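Local coordinates for protein argonaute (Methanocaldococcus jannaschii, PDB 5G5S), which uses short single-stranded DNA guides to bind and cleave complementary DNA strands, and may thereby defend its host against invading genetic elements, at residues 658-661 with 662-666; 523-526 with 527-531; 559-562 with 563-567; 329-332 with 333-336; 280-283 with 284-287. All coordinates share one frame; numbering follows the deposited sequence.

Interaction 1 (658-661 with 662-666); sequences IMQL and LYDLT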
loop_
_atom_site.group_PDB
_atom_site.type_symbol
_atom_site.label_atom_id
_atom_site.label_comp_id
_atom_site.label_asym_id
_atom_site.label_seq_id
_atom_site.Cartn_x
_atom_site.Cartn_y
_atom_site.Cartn_z
ATOM N N ILE A 658 12.345 -1.831 -16.795
ATOM C CA ILE A 658 11.186 -1.958 -15.888
ATOM C C ILE A 658 11.147 -0.915 -14.813
ATOM O O ILE A 658 10.062 -0.414 -14.521
ATOM C CB ILE A 658 10.911 -3.338 -15.246
ATOM C CG1 ILE A 658 12.161 -4.135 -14.915
ATOM C CG2 ILE A 658 9.771 -4.096 -15.902
ATOM C CD1 ILE A 658 12.559 -4.012 -13.519
ATOM N N MET A 659 12.309 -0.569 -14.225
ATOM C CA MET A 659 12.401 0.442 -13.174
ATOM C C MET A 659 11.997 1.794 -13.696
ATOM O O MET A 659 11.263 2.487 -13.005
ATOM C CB MET A 659 13.773 0.433 -12.480
ATOM C CG MET A 659 14.012 -0.837 -11.642
ATOM S SD MET A 659 15.509 -0.805 -10.623
ATOM C CE MET A 659 14.879 -0.355 -9.125
ATOM N N GLN A 660 12.354 2.115 -14.958
ATOM C CA GLN A 660 11.928 3.354 -15.594
ATOM C C GLN A 660 10.419 3.330 -15.796
ATOM O O GLN A 660 9.768 4.315 -15.486
ATOM C CB GLN A 660 12.671 3.619 -16.916
ATOM C CG GLN A 660 12.303 4.955 -17.609
ATOM C CD GLN A 660 12.717 6.176 -16.830
ATOM O OE1 GLN A 660 13.898 6.407 -16.577
ATOM N NE2 GLN A 660 11.747 6.995 -16.438
ATOM N N LEU A 661 9.863 2.198 -16.256
ATOM C CA LEU A 661 8.418 2.036 -16.433
ATOM C C LEU A 661 7.676 2.199 -15.107
ATOM O O LEU A 661 6.651 2.874 -15.060
ATOM C CB LEU A 661 8.075 0.670 -17.078
ATOM C CG LEU A 661 6.561 0.283 -17.116
ATOM C CD1 LEU A 661 5.753 1.272 -17.926
ATOM C CD2 LEU A 661 6.362 -1.083 -17.667
ATOM N N LEU A 662 8.179 1.563 -14.044
ATOM C CA LEU A 662 7.580 1.625 -12.711
ATOM C C LEU A 662 7.628 3.025 -12.162
ATOM O O LEU A 662 6.624 3.490 -11.612
ATOM C CB LEU A 662 8.225 0.595 -11.769
ATOM C CG LEU A 662 8.033 -0.885 -12.178
ATOM C CD1 LEU A 662 8.762 -1.811 -11.232
ATOM C CD2 LEU A 662 6.563 -1.262 -12.313
ATOM N N TYR A 663 8.776 3.736 -12.382
ATOM C CA TYR A 663 8.943 5.141 -12.019
ATOM C C TYR A 663 7.944 6.010 -12.758
ATOM O O TYR A 663 7.371 6.910 -12.149
ATOM C CB TYR A 663 10.375 5.653 -12.304
ATOM C CG TYR A 663 10.530 7.120 -11.960
ATOM C CD1 TYR A 663 10.513 7.552 -10.636
ATOM C CD2 TYR A 663 10.582 8.089 -12.960
ATOM C CE1 TYR A 663 10.606 8.909 -10.314
ATOM C CE2 TYR A 663 10.686 9.447 -12.650
ATOM C CZ TYR A 663 10.694 9.854 -11.325
ATOM O OH TYR A 663 10.801 11.190 -11.007
ATOM N N ASP A 664 7.764 5.773 -14.070
ATOM C CA ASP A 664 6.832 6.550 -14.895
ATOM C C ASP A 664 5.411 6.411 -14.368
ATOM O O ASP A 664 4.650 7.366 -14.443
ATOM C CB ASP A 664 6.860 6.086 -16.369
ATOM C CG ASP A 664 8.142 6.337 -17.148
ATOM O OD1 ASP A 664 9.003 7.104 -16.653
ATOM O OD2 ASP A 664 8.308 5.722 -18.231
ATOM N N LEU A 665 5.062 5.213 -13.851
ATOM C CA LEU A 665 3.740 4.913 -13.302
ATOM C C LEU A 665 3.472 5.573 -11.955
ATOM O O LEU A 665 2.315 5.791 -11.633
ATOM C CB LEU A 665 3.459 3.404 -13.273
ATOM C CG LEU A 665 3.320 2.715 -14.637
ATOM C CD1 LEU A 665 3.458 1.203 -14.500
ATOM C CD2 LEU A 665 2.001 3.070 -15.313
ATOM N N THR A 666 4.523 5.952 -11.192
ATOM C CA THR A 666 4.377 6.701 -9.917
ATOM C C THR A 666 3.980 8.178 -10.228
ATOM O O THR A 666 3.498 8.913 -9.357
ATOM C CB THR A 666 5.690 6.654 -9.074
ATOM O OG1 THR A 666 6.698 7.499 -9.663
ATOM C CG2 THR A 666 6.224 5.230 -8.850
#
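Q660 and D664, one turn apart on helix 656-666, show how an i to i+4 pair of unlike polar groups can lock on a helix flank. The glutamine chain leaves with CG anti to the backbone N and then folds back at its second torsion (chi2 66°), which swings the amide along the helix to meet the aspartate. Q660 NE2 gives a hydrogen bond to D664 OD1 at 2.8 Å, received on the syn side of the carboxylate but 28° out of its plane. On the donor side the oxygen lies in the amide plane, although the two flat groups are turned 40° from one another. The same nitrogen sits at the edge of the Y663 ring, with Q660 NE2 3.8 Å from Y663 CD2, so one amide touches two residues of the next turn. Both ends of the amide are used, since OE1 accepts from N310 N, and D664 OD1 takes a second bond from T312 OG1. L661 and L665 behave differently: they lie side by side, pointing the same way, with CD1 of L661 4.1 Å from CD1 of L665. The backbone keeps the ordinary helical i to i+4 bonds, for example L662 N to I658 O at 2.8 Å. The leucine pair L661 and L665 rests on I502 of strand 501-506, while M659 and L662 pack on strands 621-625 and 636-645 of the PIWI domain.

Interaction 2 (523-526 with 527-531); sequences VYDS and EGKIR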
loop_
_atom_site.group_PDB
_atom_site.type_symbol
_atom_site.label_atom_id
_atom_site.label_comp_id
_atom_site.label_asym_id
_atom_site.label_seq_id
_atom_site.Cartn_x
_atom_site.Cartn_y
_atom_site.Cartn_z
ATOM N N VAL A 523 -6.833 -1.437 -14.150
ATOM C CA VAL A 523 -6.332 -1.633 -15.504
ATOM C C VAL A 523 -5.879 -0.323 -16.144
ATOM O O VAL A 523 -6.667 0.602 -16.307
ATOM C CB VAL A 523 -7.375 -2.389 -16.377
ATOM C CG1 VAL A 523 -6.816 -2.699 -17.766
ATOM C CG2 VAL A 523 -7.870 -3.666 -15.690
ATOM N N TYR A 524 -4.604 -0.272 -16.532
ATOM C CA TYR A 524 -3.988 0.848 -17.225
ATOM C C TYR A 524 -3.665 0.434 -18.645
ATOM O O TYR A 524 -3.253 -0.697 -18.864
ATOM C CB TYR A 524 -2.703 1.297 -16.508
ATOM C CG TYR A 524 -2.950 2.257 -15.368
ATOM C CD1 TYR A 524 -3.715 1.879 -14.263
ATOM C CD2 TYR A 524 -2.406 3.532 -15.377
ATOM C CE1 TYR A 524 -3.951 2.762 -13.213
ATOM C CE2 TYR A 524 -2.629 4.422 -14.327
ATOM C CZ TYR A 524 -3.398 4.028 -13.246
ATOM O OH TYR A 524 -3.628 4.891 -12.212
ATOM N N ASP A 525 -3.829 1.347 -19.605
ATOM C CA ASP A 525 -3.479 1.057 -20.992
ATOM C C ASP A 525 -2.019 1.447 -21.260
ATOM O O ASP A 525 -1.325 1.885 -20.334
ATOM C CB ASP A 525 -4.469 1.711 -21.984
ATOM C CG ASP A 525 -4.536 3.233 -22.003
ATOM O OD1 ASP A 525 -3.640 3.883 -21.419
ATOM O OD2 ASP A 525 -5.458 3.773 -22.646
ATOM N N SER A 526 -1.565 1.308 -22.521
ATOM C CA SER A 526 -0.202 1.629 -22.941
ATOM C C SER A 526 0.182 3.113 -22.770
ATOM O O SER A 526 1.384 3.406 -22.734
ATOM C CB SER A 526 0.052 1.152 -24.368
ATOM O OG SER A 526 -0.695 1.886 -25.324
ATOM N N GLU A 527 -0.819 4.041 -22.666
ATOM C CA GLU A 527 -0.607 5.487 -22.469
ATOM C C GLU A 527 -0.628 5.899 -20.974
ATOM O O GLU A 527 -0.456 7.082 -20.663
ATOM C CB GLU A 527 -1.669 6.329 -23.215
ATOM C CG GLU A 527 -1.706 6.205 -24.727
ATOM C CD GLU A 527 -2.935 6.849 -25.344
ATOM O OE1 GLU A 527 -4.057 6.590 -24.848
ATOM O OE2 GLU A 527 -2.781 7.609 -26.329
ATOM N N GLY A 528 -0.888 4.945 -20.083
ATOM C CA GLY A 528 -0.946 5.198 -18.649
ATOM C C GLY A 528 -2.278 5.714 -18.133
ATOM O O GLY A 528 -2.344 6.269 -17.031
ATOM N N LYS A 529 -3.360 5.532 -18.904
ATOM C CA LYS A 529 -4.665 5.957 -18.406
ATOM C C LYS A 529 -5.500 4.799 -17.886
ATOM O O LYS A 529 -5.367 3.672 -18.382
ATOM C CB LYS A 529 -5.411 6.895 -19.376
ATOM C CG LYS A 529 -5.875 6.301 -20.690
ATOM C CD LYS A 529 -6.279 7.406 -21.665
ATOM C CE LYS A 529 -6.945 6.863 -22.902
ATOM N NZ LYS A 529 -7.688 7.927 -23.629
ATOM N N ILE A 530 -6.306 5.059 -16.839
ATOM C CA ILE A 530 -7.166 4.061 -16.197
ATOM C C ILE A 530 -8.287 3.684 -17.149
ATOM O O ILE A 530 -9.055 4.543 -17.567
ATOM C CB ILE A 530 -7.720 4.525 -14.811
ATOM C CG1 ILE A 530 -6.592 4.987 -13.869
ATOM C CG2 ILE A 530 -8.572 3.419 -14.144
ATOM C CD1 ILE A 530 -6.987 6.030 -12.851
ATOM N N ARG A 531 -8.366 2.404 -17.497
ATOM C CA ARG A 531 -9.406 1.886 -18.375
ATOM C C ARG A 531 -10.515 1.236 -17.570
ATOM O O ARG A 531 -11.677 1.318 -17.971
ATOM C CB ARG A 531 -8.832 0.919 -19.425
ATOM C CG ARG A 531 -7.784 1.560 -20.358
ATOM C CD ARG A 531 -8.277 2.784 -21.134
ATOM N NE ARG A 531 -9.281 2.444 -22.148
ATOM C CZ ARG A 531 -9.015 2.208 -23.431
ATOM N NH1 ARG A 531 -7.767 2.275 -23.885
ATOM N NH2 ARG A 531 -9.998 1.907 -24.272
#
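The ring of Y524 has I530 N over one face, while the carboxylate of D525 receives E527 N and K529 N on opposite faces, both at its OD1. At the edge of the R531 guanidinium stands D525 OD2, the carboxylate plane turned 84° from it. These groups dress the tight end of a beta hairpin, strands 517-525 and 530-537, whose type I turn, D525 to G528, ends on a glycine of positive phi, as in a G1-bulge hairpin: G528 N bonds D525 O and D525 N bonds K529 O. The bond from E527 N to D525 OD1, 3.1 Å, makes an Asx turn inside the beta turn, and K529 N reaches that oxygen at 3.0 Å. The aspartate can do this because its CG stands between the backbone N and the carbonyl carbon (chi1 64°), which tucks the carboxylate inward over the turn. Its other oxygen, OD2, uses its anti lone pair for a salt bridge to R531 NH1 at 3.0 Å. R531 has a further bond, from NE to a TRS molecule, probably from the crystallisation liquor. Y524 and I530, a non-hydrogen-bonded pair, run side by side, with CZ of Y524 3.4 Å from CG1 of I530, and the tyrosine also packs on helix 684-697. Next to that pair the strands are tied by R531 N, 2.7 Å from V523 O.

Interaction 3 (559-562 with 563-567); sequences NIDM and ENKNI
K565 and D561 meet through two kinds of polar contact of unequal strength. The stronger is a hydrogen bond from K565 NZ to the backbone O of D561, 2.8 Å long, with the ammonium 47° above the carbonyl plane rather than on a lone pair. The lysine bends at its second and fourth torsions yet still reaches across past M562, with CG of K565 3.9 Å from C of M562. The charged contact is long: D561 OD2 and K565 NZ are 3.9 Å apart, and the two side chains cross at about a right angle. NZ has a further, weak hydrogen bond to Y501 OH. D561 OD1 accepts another weak bond, from E563 N at 3.4 Å, of Asx-turn type.

These residues link helix 547-556 to strand 566-571 within the RNase H-like fold of the PIWI domain. The link completes the crossover that sets strand 566-571 parallel to strand 501-506, the two strands that lead to D572 and D506, catalytic residues by similarity. Backbone polar atoms of the link are taken up by neighbours: M562 N bonds E555 OE1, and S592 OG bonds both M562 O and K565 N.

The apolar contact lies at the buried end. M562 meets I567 crosswise, its CG 3.6 Å and its CE 3.7 Å from CD1 of the isoleucine, so that the bent thioether curls round that one methyl. M562 also packs on I551 and L554 of helix 547-556, and I567 on Y501 and M503 of strand 501-506.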
loop_
_atom_site.group_PDB
_atom_site.type_symbol
_atom_site.label_atom_id
_atom_site.label_comp_id
_atom_site.label_asym_id
_atom_site.label_seq_id
_atom_site.Cartn_x
_atom_site.Cartn_y
_atom_site.Cartn_z
ATOM N N ASN A 559 -15.462 -8.945 -18.977
ATOM C CA ASN A 559 -15.523 -8.640 -20.412
ATOM C C ASN A 559 -14.297 -7.893 -20.961
ATOM O O ASN A 559 -14.414 -7.130 -21.923
ATOM C CB ASN A 559 -16.860 -7.955 -20.828
ATOM C CG ASN A 559 -18.119 -8.589 -20.271
ATOM O OD1 ASN A 559 -18.839 -7.977 -19.472
ATOM N ND2 ASN A 559 -18.425 -9.821 -20.684
ATOM N N ILE A 560 -13.117 -8.138 -20.381
ATOM C CA ILE A 560 -11.881 -7.536 -20.883
ATOM C C ILE A 560 -11.243 -8.548 -21.845
ATOM O O ILE A 560 -11.077 -9.718 -21.484
ATOM C CB ILE A 560 -10.924 -7.082 -19.737
ATOM C CG1 ILE A 560 -11.566 -5.946 -18.891
ATOM C CG2 ILE A 560 -9.552 -6.645 -20.284
ATOM C CD1 ILE A 560 -11.244 -5.972 -17.432
ATOM N N ASP A 561 -10.937 -8.114 -23.083
ATOM C CA ASP A 561 -10.285 -8.985 -24.060
ATOM C C ASP A 561 -8.846 -9.169 -23.599
ATOM O O ASP A 561 -8.087 -8.205 -23.485
ATOM C CB ASP A 561 -10.364 -8.422 -25.497
ATOM C CG ASP A 561 -9.714 -9.277 -26.588
ATOM O OD1 ASP A 561 -9.505 -10.494 -26.356
ATOM O OD2 ASP A 561 -9.447 -8.736 -27.688
ATOM N N MET A 562 -8.501 -10.399 -23.266
ATOM C CA MET A 562 -7.160 -10.677 -22.783
ATOM C C MET A 562 -6.342 -11.651 -23.596
ATOM O O MET A 562 -5.307 -12.128 -23.137
ATOM C CB MET A 562 -7.165 -10.944 -21.285
ATOM C CG MET A 562 -7.040 -9.642 -20.539
ATOM S SD MET A 562 -7.398 -9.798 -18.833
ATOM C CE MET A 562 -5.880 -10.572 -18.234
ATOM N N GLU A 563 -6.783 -11.865 -24.848
ATOM C CA GLU A 563 -6.154 -12.725 -25.838
ATOM C C GLU A 563 -5.284 -11.879 -26.750
ATOM O O GLU A 563 -5.651 -10.734 -27.055
ATOM C CB GLU A 563 -7.224 -13.422 -26.679
ATOM C CG GLU A 563 -8.229 -14.217 -25.859
ATOM C CD GLU A 563 -9.269 -15.011 -26.629
ATOM O OE1 GLU A 563 -9.375 -14.843 -27.868
ATOM O OE2 GLU A 563 -9.984 -15.808 -25.979
ATOM N N ASN A 564 -4.152 -12.464 -27.232
ATOM C CA ASN A 564 -3.201 -11.833 -28.170
ATOM C C ASN A 564 -2.682 -10.481 -27.635
ATOM O O ASN A 564 -2.433 -9.533 -28.391
ATOM C CB ASN A 564 -3.837 -11.719 -29.552
ATOM C CG ASN A 564 -4.652 -12.939 -29.927
ATOM O OD1 ASN A 564 -4.178 -14.080 -29.875
ATOM N ND2 ASN A 564 -5.906 -12.730 -30.293
ATOM N N LYS A 565 -2.523 -10.428 -26.304
ATOM C CA LYS A 565 -2.118 -9.255 -25.560
ATOM C C LYS A 565 -0.799 -9.466 -24.840
ATOM O O LYS A 565 -0.370 -10.598 -24.629
ATOM C CB LYS A 565 -3.207 -8.905 -24.519
ATOM C CG LYS A 565 -4.589 -8.531 -25.082
ATOM C CD LYS A 565 -4.624 -7.190 -25.828
ATOM C CE LYS A 565 -5.948 -6.927 -26.503
ATOM N NZ LYS A 565 -7.006 -6.566 -25.524
ATOM N N ASN A 566 -0.159 -8.348 -24.464
ATOM C CA ASN A 566 1.046 -8.293 -23.649
ATOM C C ASN A 566 0.599 -7.560 -22.399
ATOM O O ASN A 566 0.273 -6.379 -22.465
ATOM C CB ASN A 566 2.206 -7.574 -24.362
ATOM C CG ASN A 566 3.519 -7.792 -23.651
ATOM O OD1 ASN A 566 3.575 -8.304 -22.526
ATOM N ND2 ASN A 566 4.607 -7.444 -24.292
ATOM N N ILE A 567 0.463 -8.305 -21.287
ATOM C CA ILE A 567 -0.070 -7.829 -20.004
ATOM C C ILE A 567 0.948 -7.989 -18.905
ATOM O O ILE A 567 1.528 -9.062 -18.745
ATOM C CB ILE A 567 -1.415 -8.556 -19.642
ATOM C CG1 ILE A 567 -2.474 -8.388 -20.759
ATOM C CG2 ILE A 567 -1.988 -8.088 -18.303
ATOM C CD1 ILE A 567 -3.450 -9.515 -20.831
#

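Interaction 4 (329-332 with 333-336); sequences TNTL and FTWI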
loop_
_atom_site.group_PDB
_atom_site.type_symbol
_atom_site.label_atom_id
_atom_site.label_comp_id
_atom_site.label_asym_id
_atom_site.label_seq_id
_atom_site.Cartn_x
_atom_site.Cartn_y
_atom_site.Cartn_z
ATOM N N THR A 329 2.966 18.252 -13.340
ATOM C CA THR A 329 1.556 18.676 -13.279
ATOM C C THR A 329 1.409 19.991 -12.470
ATOM O O THR A 329 0.305 20.541 -12.370
ATOM C CB THR A 329 0.650 17.555 -12.745
ATOM O OG1 THR A 329 1.072 17.199 -11.428
ATOM C CG2 THR A 329 0.602 16.330 -13.662
ATOM N N ASN A 330 2.543 20.510 -11.931
ATOM C CA ASN A 330 2.614 21.739 -11.132
ATOM C C ASN A 330 2.177 23.004 -11.887
ATOM O O ASN A 330 1.991 24.057 -11.265
ATOM C CB ASN A 330 4.005 21.907 -10.492
ATOM C CG ASN A 330 5.171 22.127 -11.443
ATOM O OD1 ASN A 330 5.053 22.104 -12.676
ATOM N ND2 ASN A 330 6.341 22.357 -10.873
ATOM N N THR A 331 2.006 22.882 -13.224
ATOM C CA THR A 331 1.580 23.956 -14.126
ATOM C C THR A 331 0.325 23.582 -14.945
ATOM O O THR A 331 0.024 24.258 -15.930
ATOM C CB THR A 331 2.733 24.395 -15.051
ATOM O OG1 THR A 331 3.145 23.283 -15.846
ATOM C CG2 THR A 331 3.914 25.015 -14.294
ATOM N N LEU A 332 -0.408 22.520 -14.543
ATOM C CA LEU A 332 -1.607 22.086 -15.267
ATOM C C LEU A 332 -2.747 23.117 -15.240
ATOM O O LEU A 332 -3.430 23.303 -16.252
ATOM C CB LEU A 332 -2.085 20.718 -14.751
ATOM C CG LEU A 332 -2.931 19.862 -15.698
ATOM C CD1 LEU A 332 -2.138 19.430 -16.907
ATOM C CD2 LEU A 332 -3.409 18.617 -14.997
ATOM N N PHE A 333 -2.938 23.784 -14.083
ATOM C CA PHE A 333 -3.985 24.787 -13.874
ATOM C C PHE A 333 -3.418 26.143 -13.446
ATOM O O PHE A 333 -4.073 26.880 -12.709
ATOM C CB PHE A 333 -5.043 24.282 -12.874
ATOM C CG PHE A 333 -5.763 23.026 -13.302
ATOM C CD1 PHE A 333 -6.905 23.094 -14.092
ATOM C CD2 PHE A 333 -5.310 21.774 -12.900
ATOM C CE1 PHE A 333 -7.577 21.929 -14.478
ATOM C CE2 PHE A 333 -5.980 20.613 -13.290
ATOM C CZ PHE A 333 -7.108 20.698 -14.076
ATOM N N THR A 334 -2.214 26.486 -13.923
ATOM C CA THR A 334 -1.593 27.778 -13.627
ATOM C C THR A 334 -2.336 28.931 -14.333
ATOM O O THR A 334 -2.322 30.063 -13.845
ATOM C CB THR A 334 -0.081 27.732 -13.853
ATOM O OG1 THR A 334 0.194 26.875 -14.964
ATOM C CG2 THR A 334 0.671 27.231 -12.620
ATOM N N TRP A 335 -3.055 28.598 -15.433
ATOM C CA TRP A 335 -3.896 29.483 -16.238
ATOM C C TRP A 335 -5.157 29.963 -15.492
ATOM O O TRP A 335 -5.860 30.854 -15.983
ATOM C CB TRP A 335 -4.249 28.836 -17.590
ATOM C CG TRP A 335 -4.802 27.446 -17.483
ATOM C CD1 TRP A 335 -4.100 26.276 -17.549
ATOM C CD2 TRP A 335 -6.173 27.082 -17.287
ATOM N NE1 TRP A 335 -4.952 25.204 -17.411
ATOM C CE2 TRP A 335 -6.231 25.669 -17.245
ATOM C CE3 TRP A 335 -7.366 27.814 -17.140
ATOM C CZ2 TRP A 335 -7.435 24.972 -17.065
ATOM C CZ3 TRP A 335 -8.554 27.124 -16.956
ATOM C CH2 TRP A 335 -8.582 25.721 -16.913
ATOM N N ILE A 336 -5.431 29.389 -14.304
ATOM C CA ILE A 336 -6.556 29.780 -13.446
ATOM C C ILE A 336 -6.277 31.186 -12.895
ATOM O O ILE A 336 -7.170 32.025 -12.912
ATOM C CB ILE A 336 -6.822 28.710 -12.332
ATOM C CG1 ILE A 336 -7.301 27.356 -12.934
ATOM C CG2 ILE A 336 -7.752 29.212 -11.202
ATOM C CD1 ILE A 336 -8.756 27.245 -13.387
#
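L332 and F333 form the dense part of this segment, which runs from strand 323-326 towards the Mid domain, consistent with the linker that joins PAZ to Mid in Argonautes, and which is folded as two successive turns. The first is a beta turn closed by L332 N on T329 O; the second bonds I336 N to F333 O. Between them the leucine and phenylalanine side chains lie side by side, pointing the same way, with L332 CD2 3.7 Å from CE2 of F333. The carbonyl oxygen of L332 lies over one face of the F333 ring and, near the plane of the W335 indole, at its edge. There W335 NE1 donates a weak hydrogen bond to it, short at 2.7 Å but bent to 128° at the hydrogen. The indole comes back over the turn because its CG sits between the backbone N and the carbonyl carbon (chi1 51°). Around this buried part, F333 packs on L479 and M483 of helix 473-485 and meets the Y490 ring edge-to-face, while W335 touches I389 of helix 372-390.

The other side is looser and nearer to solvent. N330 is exposed, and T331 and T334 are partly so. T334 places its methyl CG2 3.7 Å from N330 O, a thin contact. Its hydroxyl does more: T334 OG1 donates to T331 O at 2.8 Å, approaching from 46° above the carbonyl plane, so that no lone pair is addressed.

Interaction 5 (280-283 with 284-287); sequences NENK and GKII
N280 O accepts G284 N at 3.0 Å and K283 O accepts I287 N at 3.1 Å, regular i to i+4 bonds, whereas I286 N is held weakly by both N282 O and K283 O. These are the first turns of alpha helix 280-293. Along its outer flank K285 and N282 lie side by side and point the same way. The lysine chain is extended beyond CG, which carries NZ back one turn to N282 OD1, a hydrogen bond of 2.9 Å that runs nearly straight out from the amide C=O (172° at the oxygen). On the way its CG passes 3.4 Å from E281 O. K283 follows another route, coiling at three torsions, and its NZ makes a weak bond to L278 O just before the helix.

The opening residues are tied to other parts of the chain: N280 ND2 bonds T609 O, its OD1 takes S633 N from a segment that binds the phosphorylated 5'-end of the guide, and E281 OE1 pairs with S610 OG. Further along, I286 packs on F157 and I287 on both L155 and F157 of strand 150-163, the strand that also carries the guide-contacting H159. In I287 a first torsion of -48° turns CG1 back along the helix, 3.3 Å from K283 O.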
loop_
_atom_site.group_PDB
_atom_site.type_symbol
_atom_site.label_atom_id
_atom_site.label_comp_id
_atom_site.label_asym_id
_atom_site.label_seq_id
_atom_site.Cartn_x
_atom_site.Cartn_y
_atom_site.Cartn_z
ATOM N N ASN A 280 17.458 9.813 6.385
ATOM C CA ASN A 280 17.996 8.508 6.008
ATOM C C ASN A 280 19.466 8.339 6.410
ATOM O O ASN A 280 19.839 7.260 6.870
ATOM C CB ASN A 280 17.790 8.233 4.519
ATOM C CG ASN A 280 16.352 8.027 4.084
ATOM O OD1 ASN A 280 15.473 7.668 4.870
ATOM N ND2 ASN A 280 16.086 8.236 2.808
ATOM N N GLU A 281 20.275 9.416 6.292
ATOM C CA GLU A 281 21.696 9.448 6.689
ATOM C C GLU A 281 21.835 9.199 8.200
ATOM O O GLU A 281 22.635 8.355 8.611
ATOM C CB GLU A 281 22.354 10.796 6.319
ATOM C CG GLU A 281 22.466 11.065 4.822
ATOM C CD GLU A 281 21.296 11.762 4.142
ATOM O OE1 GLU A 281 20.141 11.628 4.617
ATOM O OE2 GLU A 281 21.537 12.412 3.098
ATOM N N ASN A 282 21.013 9.906 9.015
ATOM C CA ASN A 282 20.999 9.768 10.471
ATOM C C ASN A 282 20.483 8.419 10.936
ATOM O O ASN A 282 20.991 7.886 11.919
ATOM C CB ASN A 282 20.240 10.904 11.122
ATOM C CG ASN A 282 20.939 12.233 11.057
ATOM O OD1 ASN A 282 22.158 12.327 10.841
ATOM N ND2 ASN A 282 20.167 13.295 11.260
ATOM N N LYS A 283 19.513 7.845 10.206
ATOM C CA LYS A 283 18.973 6.506 10.473
ATOM C C LYS A 283 20.102 5.495 10.211
ATOM O O LYS A 283 20.254 4.527 10.952
ATOM C CB LYS A 283 17.781 6.211 9.546
ATOM C CG LYS A 283 16.576 5.603 10.252
ATOM C CD LYS A 283 15.475 6.642 10.526
ATOM C CE LYS A 283 14.382 6.698 9.477
ATOM N NZ LYS A 283 14.840 7.309 8.200
ATOM N N GLY A 284 20.912 5.779 9.196
ATOM C CA GLY A 284 22.067 4.967 8.830
ATOM C C GLY A 284 23.098 4.874 9.931
ATOM O O GLY A 284 23.648 3.800 10.174
ATOM N N LYS A 285 23.319 5.996 10.636
ATOM C CA LYS A 285 24.278 6.102 11.740
ATOM C C LYS A 285 23.863 5.236 12.932
ATOM O O LYS A 285 24.725 4.646 13.581
ATOM C CB LYS A 285 24.500 7.567 12.127
ATOM C CG LYS A 285 25.109 8.400 10.999
ATOM C CD LYS A 285 25.092 9.893 11.310
ATOM C CE LYS A 285 25.465 10.719 10.103
ATOM N NZ LYS A 285 25.021 12.130 10.251
ATOM N N ILE A 286 22.543 5.117 13.174
ATOM C CA ILE A 286 21.943 4.266 14.208
ATOM C C ILE A 286 22.154 2.788 13.820
ATOM O O ILE A 286 22.570 2.002 14.675
ATOM C CB ILE A 286 20.426 4.600 14.420
ATOM C CG1 ILE A 286 20.183 6.069 14.887
ATOM C CG2 ILE A 286 19.694 3.561 15.296
ATOM C CD1 ILE A 286 20.617 6.464 16.335
ATOM N N ILE A 287 21.875 2.420 12.533
ATOM C CA ILE A 287 22.051 1.043 12.030
ATOM C C ILE A 287 23.513 0.613 12.193
ATOM O O ILE A 287 23.770 -0.457 12.740
ATOM C CB ILE A 287 21.505 0.790 10.587
ATOM C CG1 ILE A 287 20.051 1.324 10.357
ATOM C CG2 ILE A 287 21.636 -0.687 10.185
ATOM C CD1 ILE A 287 18.938 0.728 11.125
#

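Overall arrangement
Interactions 1, 2 and 3 share the PIWI domain, and none touches another. Interactions 2 and 3 both reach the large mixed sheet, with centres about 13 Å apart, and interaction 1 lies about 14 Å from interaction 2, centre to centre. Interaction 3 lies away from the known sites, whereas interactions 1 and 2 approach the catalytic centre: between side chains, L662 is about 12 Å from D572 and I530 about 8 Å from I715, both manganese ligands by similarity. The other two lie near guide-contacting residues, F333 about 9 Å from Q481 and I286 about 6 Å from H159, again between side chains. Interactions 3 and 5 stand on opposite sides of the chain's centre.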